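Local coordinates for protein succinate-acetate/proton symporter SatP (Escherichia coli K-12, PDB 5ZUG) that forms a hexameric channel that carries acetate, and probably succinate with protons, across the bacterial inner membrane, at residues A[15-20]-A[168-173]; A[10-15]-A[57-62]; A[138-143]-A[150-155]. All blocks are in the same frame, centred on the assembly; numbering follows the deposited sequence.

Contact 1. Residues A[15-20]-A[168-173]. With BNG (nonyl beta-D-glucopyranoside), chain G.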
loop_
_atom_site.group_PDB
_atom_site.type_symbol
_atom_site.label_atom_id
_atom_site.label_comp_id
_atom_site.label_asym_id
_atom_site.label_seq_id
_atom_site.Cartn_x
_atom_site.Cartn_y
_atom_site.Cartn_z
ATOM N N GLY A 15 15.084 -10.427 7.612
ATOM C CA GLY A 15 14.033 -11.388 7.918
ATOM C C GLY A 15 14.346 -12.224 9.139
ATOM O O GLY A 15 13.460 -12.521 9.950
ATOM N N LEU A 16 15.603 -12.633 9.277
ATOM C CA LEU A 16 16.041 -13.388 10.445
ATOM C C LEU A 16 15.951 -12.559 11.716
ATOM O O LEU A 16 15.630 -13.099 12.779
ATOM C CB LEU A 16 17.462 -13.898 10.232
ATOM C CG LEU A 16 17.611 -15.129 9.326
ATOM C CD1 LEU A 16 19.043 -15.322 8.804
ATOM C CD2 LEU A 16 17.143 -16.354 10.110
ATOM N N MET A 17 16.304 -11.272 11.655
ATOM C CA MET A 17 16.158 -10.424 12.828
ATOM C C MET A 17 14.702 -10.315 13.250
ATOM O O MET A 17 14.362 -10.463 14.431
ATOM C CB MET A 17 16.705 -9.026 12.563
ATOM C CG MET A 17 18.186 -8.900 12.608
ATOM S SD MET A 17 18.942 -9.637 14.071
ATOM C CE MET A 17 18.010 -8.963 15.449
ATOM N N GLY A 18 13.834 -9.988 12.292
ATOM C CA GLY A 18 12.419 -9.850 12.588
ATOM C C GLY A 18 11.848 -11.111 13.186
ATOM O O GLY A 18 11.192 -11.080 14.228
ATOM N N PHE A 19 12.061 -12.239 12.511
ATOM C CA PHE A 19 11.616 -13.517 13.044
ATOM C C PHE A 19 12.196 -13.778 14.427
ATOM O O PHE A 19 11.460 -14.037 15.382
ATOM C CB PHE A 19 12.010 -14.643 12.098
ATOM C CG PHE A 19 11.895 -15.998 12.713
ATOM C CD1 PHE A 19 10.709 -16.682 12.662
ATOM C CD2 PHE A 19 12.975 -16.579 13.367
ATOM C CE1 PHE A 19 10.602 -17.925 13.231
ATOM C CE2 PHE A 19 12.863 -17.818 13.955
ATOM C CZ PHE A 19 11.687 -18.498 13.871
ATOM N N GLY A 20 13.517 -13.722 14.557
ATOM C CA GLY A 20 14.138 -14.204 15.779
ATOM C C GLY A 20 13.756 -13.386 16.998
ATOM O O GLY A 20 13.373 -13.933 18.038
ATOM N N TYR A 168 21.779 -14.614 15.870
ATOM C CA TYR A 168 23.202 -14.855 15.677
ATOM C C TYR A 168 23.518 -15.077 14.205
ATOM O O TYR A 168 24.433 -14.458 13.652
ATOM C CB TYR A 168 23.633 -16.065 16.492
ATOM C CG TYR A 168 25.090 -16.377 16.304
ATOM C CD1 TYR A 168 26.067 -15.571 16.896
ATOM C CD2 TYR A 168 25.493 -17.441 15.493
ATOM C CE1 TYR A 168 27.397 -15.839 16.720
ATOM C CE2 TYR A 168 26.830 -17.718 15.302
ATOM C CZ TYR A 168 27.780 -16.914 15.914
ATOM O OH TYR A 168 29.114 -17.191 15.729
ATOM N N LEU A 169 22.723 -15.926 13.546
ATOM C CA LEU A 169 22.909 -16.199 12.127
ATOM C C LEU A 169 22.833 -14.908 11.310
ATOM O O LEU A 169 23.680 -14.649 10.452
ATOM C CB LEU A 169 21.841 -17.176 11.645
ATOM C CG LEU A 169 22.028 -17.494 10.161
ATOM C CD1 LEU A 169 23.450 -18.044 10.006
ATOM C CD2 LEU A 169 20.950 -18.398 9.530
ATOM N N ALA A 170 21.818 -14.086 11.573
ATOM C CA ALA A 170 21.677 -12.815 10.879
ATOM C C ALA A 170 22.889 -11.935 11.098
ATOM O O ALA A 170 23.389 -11.312 10.157
ATOM C CB ALA A 170 20.412 -12.096 11.348
ATOM N N MET A 171 23.339 -11.807 12.348
ATOM C CA MET A 171 24.499 -10.952 12.589
ATOM C C MET A 171 25.794 -11.565 12.057
ATOM O O MET A 171 26.697 -10.826 11.660
ATOM C CB MET A 171 24.584 -10.569 14.062
ATOM C CG MET A 171 23.444 -9.626 14.468
ATOM S SD MET A 171 23.211 -8.139 13.418
ATOM C CE MET A 171 21.969 -8.646 12.221
ATOM N N GLY A 172 25.890 -12.895 11.983
ATOM C CA GLY A 172 26.995 -13.499 11.263
ATOM C C GLY A 172 26.997 -13.054 9.805
ATOM O O GLY A 172 27.972 -12.483 9.338
ATOM N N GLU A 173 25.905 -13.298 9.083
ATOM C CA GLU A 173 25.795 -12.884 7.689
ATOM C C GLU A 173 26.152 -11.408 7.502
ATOM O O GLU A 173 26.914 -11.045 6.598
ATOM C CB GLU A 173 24.382 -13.170 7.177
ATOM C CG GLU A 173 24.054 -14.667 7.170
ATOM C CD GLU A 173 23.905 -15.271 5.777
ATOM O OE1 GLU A 173 22.742 -15.542 5.384
ATOM O OE2 GLU A 173 24.926 -15.469 5.071
HETATM C C1 BNG G . 20.045 -17.707 2.337
HETATM C C2 BNG G . 21.465 -17.333 2.722
HETATM C C3 BNG G . 22.181 -17.134 1.473
HETATM C C4 BNG G . 22.444 -18.492 0.951
HETATM C C5 BNG G . 21.127 -19.189 0.581
HETATM C C6 BNG G . 20.968 -20.505 1.230
HETATM C "C1'" BNG G . 18.098 -18.514 3.104
HETATM C "C2'" BNG G . 17.515 -17.824 4.335
HETATM C "C3'" BNG G . 16.148 -18.417 4.639
HETATM C "C4'" BNG G . 15.971 -18.446 6.177
HETATM C "C5'" BNG G . 14.502 -18.189 6.505
HETATM C "C6'" BNG G . 14.465 -18.286 8.034
HETATM C "C7'" BNG G . 13.265 -17.507 8.559
HETATM C "C8'" BNG G . 12.435 -18.516 9.358
HETATM C "C9'" BNG G . 13.283 -19.044 10.509
HETATM O O1 BNG G . 19.477 -18.443 3.290
HETATM O O2 BNG G . 21.562 -16.136 3.470
HETATM O O3 BNG G . 23.412 -16.413 1.658
HETATM O O4 BNG G . 23.314 -18.341 -0.163
HETATM O O5 BNG G . 19.920 -18.558 1.115
HETATM O O6 BNG G . 19.696 -20.324 1.761
#

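Contact 2. Residues A[10-15]-A[57-62]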
loop_
_atom_site.group_PDB
_atom_site.type_symbol
_atom_site.label_atom_id
_atom_site.label_comp_id
_atom_site.label_asym_id
_atom_site.label_seq_id
_atom_site.Cartn_x
_atom_site.Cartn_y
_atom_site.Cartn_z
ATOM N N ASN A 10 21.859 -8.463 0.791
ATOM C CA ASN A 10 21.341 -9.718 1.323
ATOM C C ASN A 10 20.166 -9.384 2.247
ATOM O O ASN A 10 20.368 -8.716 3.273
ATOM C CB ASN A 10 22.430 -10.472 2.066
ATOM C CG ASN A 10 22.002 -11.870 2.519
ATOM O OD1 ASN A 10 20.964 -12.388 2.123
ATOM N ND2 ASN A 10 22.841 -12.502 3.325
ATOM N N PRO A 11 18.931 -9.781 1.917
ATOM C CA PRO A 11 17.806 -9.456 2.805
ATOM C C PRO A 11 17.620 -10.461 3.901
ATOM O O PRO A 11 16.760 -10.248 4.760
ATOM C CB PRO A 11 16.604 -9.477 1.862
ATOM C CG PRO A 11 17.010 -10.589 0.808
ATOM C CD PRO A 11 18.503 -10.491 0.688
ATOM N N ALA A 12 18.373 -11.559 3.878
ATOM C CA ALA A 12 18.181 -12.593 4.887
ATOM C C ALA A 12 18.382 -12.079 6.298
ATOM O O ALA A 12 17.526 -12.375 7.146
ATOM C CB ALA A 12 19.110 -13.784 4.620
ATOM N N PRO A 13 19.421 -11.298 6.614
ATOM C CA PRO A 13 19.555 -10.794 7.998
ATOM C C PRO A 13 18.339 -10.025 8.529
ATOM O O PRO A 13 18.000 -10.201 9.701
ATOM C CB PRO A 13 20.818 -9.935 7.909
ATOM C CG PRO A 13 21.609 -10.576 6.824
ATOM C CD PRO A 13 20.618 -10.989 5.814
ATOM N N LEU A 14 17.694 -9.184 7.705
ATOM C CA LEU A 14 16.472 -8.472 8.086
ATOM C C LEU A 14 15.342 -9.432 8.458
ATOM O O LEU A 14 14.658 -9.246 9.468
ATOM C CB LEU A 14 16.025 -7.574 6.939
ATOM C CG LEU A 14 14.639 -6.937 7.070
ATOM C CD1 LEU A 14 14.550 -5.909 8.220
ATOM C CD2 LEU A 14 14.179 -6.350 5.745
ATOM N N GLY A 15 15.084 -10.427 7.612
ATOM C CA GLY A 15 14.033 -11.388 7.918
ATOM C C GLY A 15 14.346 -12.224 9.139
ATOM O O GLY A 15 13.460 -12.521 9.950
ATOM N N LEU A 57 10.050 -10.999 -0.047
ATOM C CA LEU A 57 9.876 -10.468 -1.403
ATOM C C LEU A 57 11.204 -10.032 -2.020
ATOM O O LEU A 57 11.344 -10.025 -3.246
ATOM C CB LEU A 57 8.892 -9.306 -1.411
ATOM C CG LEU A 57 7.433 -9.539 -1.059
ATOM C CD1 LEU A 57 6.759 -8.195 -1.023
ATOM C CD2 LEU A 57 6.734 -10.458 -2.065
ATOM N N LEU A 58 12.157 -9.601 -1.195
ATOM C CA LEU A 58 13.480 -9.278 -1.684
ATOM C C LEU A 58 14.273 -10.525 -2.113
ATOM O O LEU A 58 15.227 -10.398 -2.887
ATOM C CB LEU A 58 14.214 -8.479 -0.607
ATOM C CG LEU A 58 13.742 -7.050 -0.281
ATOM C CD1 LEU A 58 14.497 -6.418 0.910
ATOM C CD2 LEU A 58 13.833 -6.142 -1.476
ATOM N N GLU A 59 13.910 -11.727 -1.662
ATOM C CA GLU A 59 14.607 -12.913 -2.156
ATOM C C GLU A 59 14.272 -13.258 -3.612
ATOM O O GLU A 59 14.966 -14.085 -4.230
ATOM C CB GLU A 59 14.326 -14.135 -1.279
ATOM C CG GLU A 59 14.925 -14.084 0.094
ATOM C CD GLU A 59 16.442 -14.079 0.094
ATOM O OE1 GLU A 59 17.059 -13.994 -0.980
ATOM O OE2 GLU A 59 17.053 -14.186 1.175
ATOM N N TYR A 60 13.266 -12.604 -4.186
ATOM C CA TYR A 60 12.794 -12.946 -5.519
ATOM C C TYR A 60 13.785 -12.524 -6.610
ATOM O O TYR A 60 14.053 -13.297 -7.542
ATOM C CB TYR A 60 11.425 -12.304 -5.711
ATOM C CG TYR A 60 10.835 -12.377 -7.085
ATOM C CD1 TYR A 60 10.281 -13.570 -7.574
ATOM C CD2 TYR A 60 10.758 -11.240 -7.871
ATOM C CE1 TYR A 60 9.718 -13.619 -8.828
ATOM C CE2 TYR A 60 10.188 -11.279 -9.095
ATOM C CZ TYR A 60 9.675 -12.457 -9.567
ATOM O OH TYR A 60 9.091 -12.465 -10.794
ATOM N N LYS A 61 14.286 -11.277 -6.557
ATOM C CA LYS A 61 15.245 -10.829 -7.572
ATOM C C LYS A 61 16.626 -11.450 -7.378
ATOM O O LYS A 61 17.341 -11.673 -8.363
ATOM C CB LYS A 61 15.339 -9.304 -7.595
ATOM C CG LYS A 61 14.458 -8.661 -8.637
ATOM C CD LYS A 61 14.640 -7.137 -8.647
ATOM C CE LYS A 61 13.470 -6.441 -9.376
ATOM N NZ LYS A 61 13.312 -4.965 -9.090
ATOM N N LYS A 62 16.994 -11.791 -6.142
ATOM C CA LYS A 62 18.062 -12.760 -5.927
ATOM C C LYS A 62 17.571 -14.122 -6.435
ATOM O O LYS A 62 16.464 -14.267 -6.951
ATOM C CB LYS A 62 18.450 -12.827 -4.441
ATOM C CG LYS A 62 18.554 -11.459 -3.686
ATOM C CD LYS A 62 19.631 -11.435 -2.600
ATOM C CE LYS A 62 20.987 -11.064 -3.173
ATOM N NZ LYS A 62 22.061 -11.056 -2.135
#

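Contact 3. Residues A[138-143]-A[150-155]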
loop_
_atom_site.group_PDB
_atom_site.type_symbol
_atom_site.label_atom_id
_atom_site.label_comp_id
_atom_site.label_asym_id
_atom_site.label_seq_id
_atom_site.Cartn_x
_atom_site.Cartn_y
_atom_site.Cartn_z
ATOM N N ALA A 138 6.065 -28.176 16.973
ATOM C CA ALA A 138 5.563 -29.490 17.375
ATOM C C ALA A 138 5.106 -29.482 18.827
ATOM O O ALA A 138 3.962 -29.856 19.129
ATOM C CB ALA A 138 6.640 -30.556 17.167
ATOM N N LEU A 139 5.978 -29.023 19.741
ATOM C CA LEU A 139 5.620 -28.997 21.154
ATOM C C LEU A 139 4.409 -28.105 21.416
ATOM O O LEU A 139 3.498 -28.493 22.146
ATOM C CB LEU A 139 6.811 -28.542 21.988
ATOM C CG LEU A 139 7.954 -29.561 22.088
ATOM C CD1 LEU A 139 9.096 -29.029 22.938
ATOM C CD2 LEU A 139 7.472 -30.898 22.610
ATOM N N LEU A 140 4.360 -26.923 20.806
ATOM C CA LEU A 140 3.221 -26.039 21.025
ATOM C C LEU A 140 1.949 -26.647 20.457
ATOM O O LEU A 140 0.852 -26.425 20.987
ATOM C CB LEU A 140 3.478 -24.672 20.399
ATOM C CG LEU A 140 4.530 -23.796 21.062
ATOM C CD1 LEU A 140 4.828 -22.602 20.164
ATOM C CD2 LEU A 140 4.047 -23.362 22.433
ATOM N N ALA A 141 2.063 -27.369 19.343
ATOM C CA ALA A 141 0.889 -28.060 18.828
ATOM C C ALA A 141 0.413 -29.117 19.823
ATOM O O ALA A 141 -0.791 -29.235 20.087
ATOM C CB ALA A 141 1.198 -28.678 17.462
ATOM N N ILE A 142 1.353 -29.867 20.411
ATOM C CA ILE A 142 1.010 -30.883 21.413
ATOM C C ILE A 142 0.465 -30.242 22.693
ATOM O O ILE A 142 -0.637 -30.565 23.156
ATOM C CB ILE A 142 2.232 -31.769 21.725
ATOM C CG1 ILE A 142 2.643 -32.593 20.500
ATOM C CG2 ILE A 142 1.944 -32.632 22.932
ATOM C CD1 ILE A 142 1.559 -33.528 20.035
ATOM N N GLY A 143 1.246 -29.340 23.296
ATOM C CA GLY A 143 0.855 -28.665 24.521
ATOM C C GLY A 143 -0.459 -27.928 24.426
ATOM O O GLY A 143 -1.081 -27.653 25.456
ATOM N N ALA A 150 2.784 -27.576 30.917
ATOM C CA ALA A 150 4.176 -27.988 31.049
ATOM C C ALA A 150 4.882 -28.059 29.694
ATOM O O ALA A 150 6.004 -27.560 29.548
ATOM C CB ALA A 150 4.247 -29.331 31.774
ATOM N N ILE A 151 4.255 -28.689 28.691
ATOM C CA ILE A 151 4.886 -28.751 27.371
ATOM C C ILE A 151 5.037 -27.350 26.793
ATOM O O ILE A 151 6.059 -27.022 26.171
ATOM C CB ILE A 151 4.106 -29.689 26.426
ATOM C CG1 ILE A 151 4.270 -31.136 26.883
ATOM C CG2 ILE A 151 4.584 -29.554 24.986
ATOM C CD1 ILE A 151 3.733 -32.133 25.894
ATOM N N ILE A 152 4.046 -26.487 27.034
ATOM C CA ILE A 152 4.091 -25.125 26.532
ATOM C C ILE A 152 5.129 -24.307 27.281
ATOM O O ILE A 152 5.670 -23.338 26.733
ATOM C CB ILE A 152 2.674 -24.516 26.605
ATOM C CG1 ILE A 152 1.781 -25.199 25.565
ATOM C CG2 ILE A 152 2.683 -22.988 26.408
ATOM C CD1 ILE A 152 0.371 -24.702 25.588
ATOM N N HIS A 153 5.467 -24.686 28.509
ATOM C CA HIS A 153 6.619 -24.036 29.115
ATOM C C HIS A 153 7.906 -24.545 28.499
ATOM O O HIS A 153 8.835 -23.765 28.252
ATOM C CB HIS A 153 6.610 -24.229 30.624
ATOM C CG HIS A 153 5.608 -23.352 31.308
ATOM N ND1 HIS A 153 4.244 -23.524 31.166
ATOM C CD2 HIS A 153 5.767 -22.262 32.094
ATOM C CE1 HIS A 153 3.609 -22.588 31.851
ATOM N NE2 HIS A 153 4.509 -21.809 32.425
ATOM N N PHE A 154 7.948 -25.842 28.196
ATOM C CA PHE A 154 9.135 -26.437 27.593
ATOM C C PHE A 154 9.348 -25.901 26.179
ATOM O O PHE A 154 10.469 -25.522 25.809
ATOM C CB PHE A 154 8.994 -27.964 27.619
ATOM C CG PHE A 154 10.214 -28.707 27.158
ATOM C CD1 PHE A 154 11.437 -28.536 27.802
ATOM C CD2 PHE A 154 10.128 -29.608 26.096
ATOM C CE1 PHE A 154 12.564 -29.234 27.378
ATOM C CE2 PHE A 154 11.246 -30.311 25.663
ATOM C CZ PHE A 154 12.468 -30.125 26.304
ATOM N N ALA A 155 8.273 -25.854 25.384
ATOM C CA ALA A 155 8.336 -25.253 24.055
ATOM C C ALA A 155 8.878 -23.833 24.129
ATOM O O ALA A 155 9.565 -23.376 23.212
ATOM C CB ALA A 155 6.954 -25.260 23.403
#

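Contact 1. Residues A[15-20]-A[168-173]
Two antiparallel membrane helices, 12-31 and 149-179, meet at Leu16 and Ala170 beside a bound detergent. Leu16 and Ala170 carry the closest backbone approach, with their CA atoms 5.7 Å apart. The CB of Leu16 meets the CB of Ala170 at 3.6 Å. The small methyl of Ala170 lets the backbones come together here. The branched end of Leu16 reaches past Ala170 to Leu169. Its CD1 lies 3.7 Å from Leu169 CD2, and the two leucines cross obliquely. The other methyl of Leu16, CD2, turns to the alkyl tail of the nonyl glucoside, 3.9 Å from its C6'. One leucine therefore splits its branches between the helix pair and the ligand.

Met17 packs farther round the same helix. Its CG is anti to the carbonyl carbon, with chi1 -78°, and the bend at chi2 then brings SD 4.0 Å from Ala170 CB and 3.7 Å from Met171 CE. The two methionine chains cross at about a right angle. Between the short segments the axes come within 8.6 Å at an angle of 160°. No hydrogen bond joins the segments, so the helix pair is held here by apolar packing. The contact belongs to the six-helix fold of the GPR1/FUN34/yaaH family. On the methionine side it also faces a second subunit: Met17 packs on Phe111 and Met171 on Met115 of that neighbouring chain.

On the detergent side, the tail end reaches Phe19. The last carbon, C9', sits over the centre of one ring face, 3.6 Å above its plane. Glu173 lies by the sugar at the other end of the ligand. Its OE1 is modelled too close to the sugar O2, and that bond is doubtful.

Contact 2. Residues A[10-15]-A[57-62]
Pro11 sets its ring against three residues of 57-62 at once: Leu58, Glu59 and Lys62. Its CB meets Leu58 CB at 3.6 Å, and Leu58 CD1 lies 3.8 Å from the same Pro11 CB. The next ring carbon, CG, is 3.6 Å from Glu59 CD. The carboxylate of Glu59 comes up to the ring at a slant, with CD and both oxygens near CG. The bend of Glu59 at chi2, -65°, folds the acid back toward the proline. The third ring carbon, CD, touches Lys62 CD at 3.6 Å. The lysine chain runs antiparallel past the ring, and its NZ ends 3.8 Å from Asn10 CA.

The contact joins the start of the first membrane helix, 12-31, to the end of helix 38-58 and the residues after it. Asn10 makes an Asx turn at this start. Its OD1 accepts from Ala12 N over 3.2 Å, with an N-H...O angle of 160°. The bond is fairly straight, but the donor stands well above the carbonyl plane, 66° out of it. This capping bond holds OD1 of Asn10 at the first turn. The acid of Glu59 also reaches this turn, with OE2 4.0 Å from Ala12 CB.

The main hydrogen bond of Lys62 NZ goes to Leu8 O, with a weak second one to Ala9 O, so the lysine ties its segment to the chain before the helix through backbone oxygens. The subunit interface runs close by. Asn10 N is hydrogen-bonded to Thr65 OG1 of a second subunit, and Lys62 packs on Tyr60 of that same neighbouring chain.

Contact 3. Residues A[138-143]-A[150-155]
Leu139 and Ala155 meet in the close-packed part of this contact, CB to CB at 3.6 Å. Leu140 joins from the next position, with its CD2 also 3.6 Å from Ala155 CB. One small methyl thus receives two leucines. Ile151 CG2, anti to the backbone N, sits between Leu139 and Gly143. It lies 3.9 Å from Leu139 CB and packs against the backbone at Leu139 O and Gly143 N. Gly143 has no side chain, and its CA comes within 4.9 Å of Ile151 CA. Ile152 fits over the backbone of this glycine, with CD1 3.3 Å from Gly143 O. Its CG1 is anti to the carbonyl carbon, chi1 -70°, and the extended chain carries CD1 onto that carbonyl. A serine in place of Ile152 would probably lose this cover, leaving a gap over Gly143.

The outer side is thinner and more exposed: Ile142 and Phe154 each cover little. Ile142 CG2 touches Ile151 CD1 at 3.5 Å. Leu139 CD1 approaches the Phe154 ring near CD2, at 3.4 Å. On the inner side, Leu140 and Ile152 both pack on Asn30 of helix 12-31.

The short segments run at 163°, with axes 8.1 Å apart. Helices 124-146 and 149-179 follow each other after a very short turn and form an antiparallel helical hairpin.

In the fold
Contact 1 is the buried one; contacts 2 and 3 are only partly buried. Contacts 1 and 2 are neighbours. They share Gly15 and helix 12-31, and Glu173 of contact 1 packs against Asn10, Ala12 and Pro13 of contact 2. Both also touch the second subunit and line the detergent pocket. Contact 3 lies across the centre of the chain, about 24 Å from contact 1 between centres. It shares helix 149-179 with contact 1 and meets no other subunit. Contacts 1 and 3 are apolar helix pairs. Contact 2, at a helix start and a loop, adds a capping bond and charged side chains to its proline packing.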